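Local atomic coordinates of transcriptional regulator, TetR family (Cytophaga hutchinsonii, PDB entry 3EUP), a protein that probably binds operator DNA through a helix-turn-helix domain and regulates transcription as a member of the TetR family. Residues A[71-76]-A[92-97]. Residues are numbered along the deposited sequence; the frame is centred on the assembly and turned at random.
Sequences KSVLTA and SSMYND
M94 reaches from helix 91-96 to helix 55-78 and meets two consecutive residues there, V73 and L74. Its first two torsions are both extended (chi1 -175°, chi2 -179°), which carries the sulfur straight out from its own helix; the chain then bends sharply at the thioether (chi3 -19°), and the terminal methyl turns off along the surface of the partner helix. CG and SD share the V73 methyl, whereas CE turns to L74. CG of M94 lies against the CG1 methyl of V73 at 3.4 Å, tighter than an ordinary carbon-carbon contact, while SD stands 3.8 Å from that same methyl and, set between the two residues, 4.0 Å from CB of L74. CE passes on to L74, resting 3.5 Å from its CB and 3.6 Å from its CA, so the methionine ends on the root of the leucine.

V73 presents CG1, the branch anti to its backbone N, to the methionine chain. CG of L74 lies 3.8 Å from CE of M94. The contact is wholly apolar, and the buried M94 supplies about half of the modest 139 Å² enclosed between the segments.

The contact thus joins the long helix 55-78 to the short helix 91-96, which falls in the region assigned to the TetR-type C-terminal domain. Beyond M94, Y95 packs its ring edge-to-face with F103 and also meets H176 of helix 158-179, while S92 and N96 touch F189 on helix 182-197.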
# COMPACT_ATOMS: atom_id res chain seq x y z
N LYS A 71 16.12 4.69 2.63
CA LYS A 71 17.19 3.81 3.08
C LYS A 71 18.21 4.54 3.93
O LYS A 71 18.59 4.05 5.00
CB LYS A 71 17.89 3.16 1.90
CG LYS A 71 17.17 1.92 1.40
CD LYS A 71 17.53 1.59 -0.04
CE LYS A 71 18.92 1.18 -0.28
NZ LYS A 71 19.01 0.74 -1.72
N SER A 72 18.63 5.72 3.46
CA SER A 72 19.62 6.53 4.15
C SER A 72 19.14 7.04 5.50
O SER A 72 19.91 7.07 6.45
CB SER A 72 20.09 7.68 3.25
OG SER A 72 20.74 7.11 2.15
N VAL A 73 17.87 7.39 5.61
CA VAL A 73 17.30 7.80 6.88
C VAL A 73 17.29 6.64 7.83
O VAL A 73 17.76 6.76 8.96
CB VAL A 73 15.88 8.36 6.74
CG1 VAL A 73 15.24 8.55 8.10
CG2 VAL A 73 15.90 9.70 5.99
N LEU A 74 16.81 5.49 7.36
CA LEU A 74 16.74 4.30 8.20
C LEU A 74 18.14 3.91 8.68
O LEU A 74 18.33 3.56 9.86
CB LEU A 74 16.08 3.15 7.43
CG LEU A 74 15.74 1.81 8.10
CD1 LEU A 74 14.94 0.87 7.14
CD2 LEU A 74 16.99 1.05 8.61
N THR A 75 19.12 3.96 7.77
CA THR A 75 20.54 3.70 8.09
C THR A 75 21.04 4.64 9.19
O THR A 75 21.67 4.22 10.16
CB THR A 75 21.46 3.77 6.82
OG1 THR A 75 21.14 2.70 5.93
CG2 THR A 75 22.95 3.64 7.19
N ALA A 76 20.72 5.92 9.06
CA ALA A 76 21.23 6.90 9.99
C ALA A 76 20.60 6.69 11.36
O ALA A 76 21.28 6.76 12.37
CB ALA A 76 21.01 8.33 9.46
N SER A 92 8.41 4.20 13.33
CA SER A 92 7.49 5.24 13.75
C SER A 92 8.11 6.66 13.76
O SER A 92 7.48 7.63 13.33
CB SER A 92 6.94 4.97 15.14
OG SER A 92 6.04 6.00 15.42
N SER A 93 9.35 6.78 14.23
CA SER A 93 9.91 8.11 14.29
C SER A 93 10.27 8.53 12.86
O SER A 93 10.05 9.68 12.49
CB SER A 93 11.09 8.19 15.27
OG SER A 93 12.27 7.81 14.62
N MET A 94 10.73 7.60 12.03
CA MET A 94 11.06 7.96 10.66
C MET A 94 9.84 8.50 9.90
O MET A 94 9.96 9.49 9.17
CB MET A 94 11.69 6.77 9.95
CG MET A 94 12.18 7.08 8.55
SD MET A 94 12.92 5.60 7.75
CE MET A 94 13.31 4.50 9.19
N TYR A 95 8.67 7.87 10.08
CA TYR A 95 7.48 8.25 9.30
C TYR A 95 6.69 9.39 9.94
O TYR A 95 6.13 10.20 9.22
CB TYR A 95 6.54 7.06 9.06
CG TYR A 95 5.31 7.41 8.20
CD1 TYR A 95 5.44 7.61 6.85
CD2 TYR A 95 4.06 7.58 8.78
CE1 TYR A 95 4.34 7.92 6.05
CE2 TYR A 95 2.96 7.93 8.02
CZ TYR A 95 3.10 8.09 6.66
OH TYR A 95 2.03 8.42 5.87
N ASN A 96 6.62 9.44 11.27
CA ASN A 96 5.80 10.46 11.94
C ASN A 96 6.51 11.75 12.37
O ASN A 96 5.83 12.75 12.59
CB ASN A 96 5.12 9.87 13.19
CG ASN A 96 4.23 8.65 12.88
OD1 ASN A 96 4.52 7.48 13.27
ND2 ASN A 96 3.14 8.92 12.19
N ASP A 97 7.84 11.74 12.55
CA ASP A 97 8.51 12.94 13.12
C ASP A 97 8.46 14.12 12.17
O ASP A 97 8.43 13.92 10.96
CB ASP A 97 9.98 12.66 13.50
CG ASP A 97 10.13 11.85 14.81
OD1 ASP A 97 9.14 11.59 15.51
OD2 ASP A 97 11.27 11.47 15.12